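Local coordinates for protein 6-phospho-beta-d glycosidase (Streptococcus pyogenes, PDB 5FOO) that hydrolyses the beta-glycosidic bond of 6-phosphorylated beta-glucosides as a family 1 glycoside hydrolase and binds 6-phosphocyclophellitol in its pocket, at residues 76-81 with 97-102; 369-374 with 387-392. The protein carries 1 engineered substitution. All coordinates share one frame; numbering follows the deposited sequence.

Interaction 1: 76-81 with 97-102; sequences SIQWTR and AYYNRV
Buried packing between a beta-to-alpha connection, with its short helix 79-82, and the longer helix 93-108 defines this contact in the (beta/alpha)8 barrel of a family 1 glycoside hydrolase: segment 76-81 leaves the end of strand 72-76, and helix 93-108 sends Tyr99 back against it. The Tyr99 ring is the wedge. Over one of its faces sits Ile77 CG2, 3.9 Å from the ring centroid and only 17° off the normal, a CH-pi contact. Ile77 carries this methyl anti to its backbone N, while CG1 reaches the same ring near Tyr99 CD1, so both branches are used. The opposite face is occupied from within the helix by Tyr98 CD2, and the ring is thus held between an aliphatic branch and its own neighbour. Arg81 passes Tyr99 and Tyr98 with its methylene groups, meeting both rings obliquely, CD 3.5 Å from Tyr99 CE2 and 3.7 Å from Tyr98 CD2. A bend at chi3 (-64°) lets CD lie by the rings while NE faces Glu20 in a salt bridge; NH1 goes to Phe23 O. Glu20 also hydrogen-bonds Tyr99 OH and Gln78 NE2, tying together polar ends of both segments, and probably tempers the buried positive charge. Helix 136-153 adds Phe153 against Ile77 and Tyr99. At the N-cap position of helix 79-82, the backbone N of Gln78 donates to Tyr99 OH at 3.1 Å, nearly straight at 170°.

Interaction 2: 369-374 with 387-392; sequences VGISGE and DYRIQF
The loop after barrel strand 362-367 is clasped here by the first turns of the helix it leads into, 387-405, through an arginine, a tyrosine and a phenylalanine. Arg389 lays its guanidinium edge against the loop. NE and NH2 both donate to Val369 O, the NH2 bond being 3.0 Å long and straighter (160°) than that from NE, and the acceptor lies in the guanidinium plane. The end of the same group shares Glu374 OE2 between two nitrogens in one salt bridge: Arg389 NH1, at 2.9 Å, meets the syn lone pair, and NH2 comes from above the carboxylate plane. Asp386 also pairs with NH1, and Lys447 takes Glu374 OE1; the two acids probably offset the close positive charges of Arg389 and Lys447. Tyr388 OH gives Glu374 OE2 a hydrogen bond whose 2.5 Å length is doubtfully short. Ile371 CG1 packs 3.5 Å from Tyr388 CE2. Further along, Val369 CB stands over the centre of the Phe392 ring, 8° off its normal, a CH-pi contact made by the branch point itself. The strand before this loop carries Glu366, a residue of the 6-phosphocyclophellitol pocket, and the clasp belongs to the loop leaving the C-terminal end of strand 362-367 in a TIM barrel.

In the fold
Two contacts taken from one closed barrel illustrate how a TIM barrel secures the loops that leave its strands. Going from the N terminus, interaction 1 closes first: the chain leaves strand 72-76, the second of the barrel, through segment 76-81 and, 15 residues on, returns as segment 97-102 on helix 93-108. Interaction 2 opens much later, after strand 362-367, the seventh, and closes across 12 residues on helix 387-405. The two are in series, neither nested nor crossed. Their centres lie 30 Å apart and their nearest atoms about 19 Å, without touching. Each ties a beta-to-alpha loop to the main helix of the same beta-alpha unit, in separate sectors of the same barrel.

Interaction 1: 76-81 with 97-102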
# COMPACT_ATOMS: atom_id res chain seq x y z
N SER A 76 2.22 9.43 -1.33
CA SER A 76 2.22 9.19 -2.75
C SER A 76 2.04 10.48 -3.48
O SER A 76 1.49 11.46 -2.96
CB SER A 76 1.16 8.16 -3.15
OG SER A 76 -0.16 8.69 -3.10
N ILE A 77 2.59 10.49 -4.70
CA ILE A 77 2.36 11.56 -5.69
C ILE A 77 1.20 11.07 -6.56
O ILE A 77 1.23 9.92 -7.08
CB ILE A 77 3.63 11.83 -6.55
CG1 ILE A 77 4.78 12.40 -5.71
CG2 ILE A 77 3.34 12.75 -7.73
CD1 ILE A 77 6.12 12.52 -6.46
N GLN A 78 0.21 11.95 -6.72
CA GLN A 78 -0.97 11.72 -7.59
C GLN A 78 -0.69 12.12 -8.99
O GLN A 78 -0.46 13.27 -9.23
CB GLN A 78 -2.19 12.48 -7.11
CG GLN A 78 -2.68 11.97 -5.74
CD GLN A 78 -4.10 12.45 -5.41
OE1 GLN A 78 -5.06 11.96 -5.97
NE2 GLN A 78 -4.20 13.39 -4.49
N TRP A 79 -0.73 11.15 -9.90
CA TRP A 79 -0.75 11.35 -11.32
C TRP A 79 -1.77 12.45 -11.71
O TRP A 79 -1.48 13.31 -12.58
CB TRP A 79 -1.15 9.99 -11.92
CG TRP A 79 -0.89 9.78 -13.35
CD1 TRP A 79 -0.49 10.71 -14.26
CD2 TRP A 79 -1.02 8.52 -14.06
NE1 TRP A 79 -0.38 10.12 -15.51
CE2 TRP A 79 -0.69 8.78 -15.41
CE3 TRP A 79 -1.39 7.20 -13.67
CZ2 TRP A 79 -0.73 7.79 -16.38
CZ3 TRP A 79 -1.42 6.23 -14.62
CH2 TRP A 79 -1.11 6.52 -15.98
N THR A 80 -2.93 12.43 -11.06
CA THR A 80 -3.99 13.37 -11.33
C THR A 80 -3.70 14.79 -10.86
O THR A 80 -4.37 15.69 -11.31
CB THR A 80 -5.32 12.92 -10.67
OG1 THR A 80 -5.15 12.72 -9.24
CG2 THR A 80 -5.84 11.68 -11.35
N ARG A 81 -2.70 15.00 -9.99
CA ARG A 81 -2.24 16.36 -9.58
C ARG A 81 -1.03 16.83 -10.38
O ARG A 81 -0.97 17.97 -10.75
CB ARG A 81 -1.88 16.39 -8.08
CG ARG A 81 -1.44 17.75 -7.59
CD ARG A 81 -1.19 17.77 -6.12
NE ARG A 81 -2.36 17.52 -5.31
CZ ARG A 81 -3.37 18.35 -5.11
NH1 ARG A 81 -3.41 19.50 -5.67
NH2 ARG A 81 -4.39 17.98 -4.29
N ALA A 97 4.83 22.55 -7.82
CA ALA A 97 5.07 23.39 -6.62
C ALA A 97 4.56 22.67 -5.37
O ALA A 97 5.22 22.76 -4.35
CB ALA A 97 4.39 24.76 -6.73
N TYR A 98 3.43 21.93 -5.45
CA TYR A 98 2.90 21.19 -4.28
C TYR A 98 3.86 20.06 -3.82
O TYR A 98 4.19 19.98 -2.64
CB TYR A 98 1.45 20.64 -4.44
CG TYR A 98 1.06 19.88 -3.20
CD1 TYR A 98 0.83 20.54 -2.00
CD2 TYR A 98 1.03 18.50 -3.19
CE1 TYR A 98 0.55 19.85 -0.84
CE2 TYR A 98 0.74 17.79 -2.04
CZ TYR A 98 0.49 18.47 -0.86
OH TYR A 98 0.24 17.77 0.30
N TYR A 99 4.33 19.22 -4.72
CA TYR A 99 5.20 18.09 -4.33
C TYR A 99 6.62 18.61 -3.93
O TYR A 99 7.28 18.07 -3.01
CB TYR A 99 5.17 16.95 -5.38
CG TYR A 99 3.81 16.27 -5.35
CD1 TYR A 99 3.42 15.57 -4.22
CD2 TYR A 99 2.90 16.36 -6.44
CE1 TYR A 99 2.18 14.98 -4.15
CE2 TYR A 99 1.65 15.78 -6.37
CZ TYR A 99 1.29 15.11 -5.22
OH TYR A 99 0.03 14.56 -5.09
N ASN A 100 7.01 19.75 -4.50
CA ASN A 100 8.24 20.40 -4.02
C ASN A 100 8.08 20.87 -2.56
O ASN A 100 9.00 20.68 -1.78
CB ASN A 100 8.73 21.47 -4.98
CG ASN A 100 9.54 20.89 -6.13
OD1 ASN A 100 10.29 19.92 -5.94
ND2 ASN A 100 9.36 21.45 -7.35
N ARG A 101 6.90 21.39 -2.19
CA ARG A 101 6.61 21.78 -0.78
C ARG A 101 6.71 20.54 0.12
O ARG A 101 7.42 20.58 1.11
CB ARG A 101 5.21 22.43 -0.61
CG ARG A 101 5.07 23.91 -0.95
CD ARG A 101 3.60 24.41 -0.90
NE ARG A 101 2.92 24.05 0.36
CZ ARG A 101 1.62 23.70 0.47
NH1 ARG A 101 0.81 23.68 -0.57
NH2 ARG A 101 1.13 23.38 1.64
N VAL A 102 6.06 19.44 -0.25
CA VAL A 102 6.09 18.22 0.54
C VAL A 102 7.52 17.73 0.78
O VAL A 102 7.95 17.40 1.89
CB VAL A 102 5.30 17.04 -0.16
CG1 VAL A 102 5.40 15.81 0.69
CG2 VAL A 102 3.85 17.38 -0.42

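Interaction 2: 369-374 with 387-392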
# COMPACT_ATOMS: atom_id res chain seq x y z
N VAL A 369 -4.02 -0.28 13.20
CA VAL A 369 -5.33 -0.76 13.65
C VAL A 369 -6.31 0.43 13.67
O VAL A 369 -6.01 1.53 14.16
CB VAL A 369 -5.29 -1.46 15.04
CG1 VAL A 369 -4.86 -0.52 16.16
CG2 VAL A 369 -6.66 -2.07 15.35
N GLY A 370 -7.50 0.16 13.13
CA GLY A 370 -8.52 1.15 12.90
C GLY A 370 -9.73 0.87 13.80
O GLY A 370 -10.17 -0.29 13.87
N ILE A 371 -10.26 1.92 14.44
CA ILE A 371 -11.33 1.82 15.47
C ILE A 371 -12.26 2.98 15.23
O ILE A 371 -11.81 4.07 14.87
CB ILE A 371 -10.67 1.93 16.87
CG1 ILE A 371 -9.83 0.68 17.14
CG2 ILE A 371 -11.64 2.14 18.04
CD1 ILE A 371 -10.64 -0.60 17.10
N SER A 372 -13.57 2.77 15.38
CA SER A 372 -14.56 3.87 15.38
C SER A 372 -14.81 4.47 16.78
O SER A 372 -14.32 3.97 17.80
CB SER A 372 -15.87 3.40 14.75
OG SER A 372 -16.39 2.35 15.53
N GLY A 373 -15.51 5.58 16.81
CA GLY A 373 -15.96 6.16 18.07
C GLY A 373 -14.86 6.42 19.09
O GLY A 373 -15.05 6.19 20.32
N GLU A 374 -13.72 6.95 18.61
CA GLU A 374 -12.59 7.12 19.53
C GLU A 374 -12.84 8.24 20.53
O GLU A 374 -12.06 8.39 21.46
CB GLU A 374 -11.26 7.38 18.79
CG GLU A 374 -10.75 6.20 17.98
CD GLU A 374 -9.29 6.34 17.59
OE1 GLU A 374 -8.90 7.43 17.06
OE2 GLU A 374 -8.57 5.34 17.86
N ASP A 387 -4.94 3.05 24.17
CA ASP A 387 -4.04 1.95 24.59
C ASP A 387 -4.22 0.67 23.80
O ASP A 387 -3.26 -0.09 23.67
CB ASP A 387 -3.93 1.72 26.11
CG ASP A 387 -5.22 1.79 26.82
OD1 ASP A 387 -6.21 1.17 26.35
OD2 ASP A 387 -5.23 2.49 27.86
N TYR A 388 -5.42 0.42 23.25
CA TYR A 388 -5.60 -0.64 22.26
C TYR A 388 -4.59 -0.49 21.07
O TYR A 388 -4.11 -1.47 20.57
CB TYR A 388 -7.02 -0.69 21.72
CG TYR A 388 -7.53 0.65 21.28
CD1 TYR A 388 -8.21 1.48 22.17
CD2 TYR A 388 -7.38 1.09 19.97
CE1 TYR A 388 -8.66 2.74 21.77
CE2 TYR A 388 -7.86 2.33 19.55
CZ TYR A 388 -8.50 3.15 20.47
OH TYR A 388 -8.96 4.37 20.12
N ARG A 389 -4.31 0.73 20.61
CA ARG A 389 -3.41 0.93 19.45
C ARG A 389 -1.91 0.72 19.85
O ARG A 389 -1.14 0.05 19.16
CB ARG A 389 -3.62 2.33 18.86
CG ARG A 389 -2.74 2.58 17.65
CD ARG A 389 -3.19 3.77 16.86
NE ARG A 389 -4.50 3.49 16.30
CZ ARG A 389 -5.64 4.07 16.67
NH1 ARG A 389 -5.67 5.03 17.62
NH2 ARG A 389 -6.78 3.66 16.07
N ILE A 390 -1.53 1.27 21.00
CA ILE A 390 -0.23 0.98 21.64
C ILE A 390 0.02 -0.51 21.76
O ILE A 390 1.04 -1.03 21.25
CB ILE A 390 -0.14 1.65 23.00
CG1 ILE A 390 -0.11 3.18 22.77
CG2 ILE A 390 1.09 1.14 23.78
CD1 ILE A 390 -0.14 4.01 24.06
N GLN A 391 -0.93 -1.21 22.36
CA GLN A 391 -0.82 -2.63 22.47
C GLN A 391 -0.68 -3.31 21.10
O GLN A 391 0.23 -4.14 20.87
CB GLN A 391 -2.03 -3.18 23.19
CG GLN A 391 -1.97 -4.66 23.46
CD GLN A 391 -0.84 -4.97 24.44
OE1 GLN A 391 -0.51 -4.13 25.32
NE2 GLN A 391 -0.20 -6.14 24.28
N PHE A 392 -1.58 -3.01 20.16
CA PHE A 392 -1.48 -3.62 18.82
C PHE A 392 -0.08 -3.34 18.21
O PHE A 392 0.55 -4.25 17.70
CB PHE A 392 -2.62 -3.08 17.93
CG PHE A 392 -2.65 -3.59 16.49
CD1 PHE A 392 -1.84 -3.03 15.50
CD2 PHE A 392 -3.62 -4.52 16.08
CE1 PHE A 392 -1.94 -3.46 14.16
CE2 PHE A 392 -3.72 -4.91 14.78
CZ PHE A 392 -2.90 -4.39 13.80
O HOH W 1 -2.85 2.64 13.75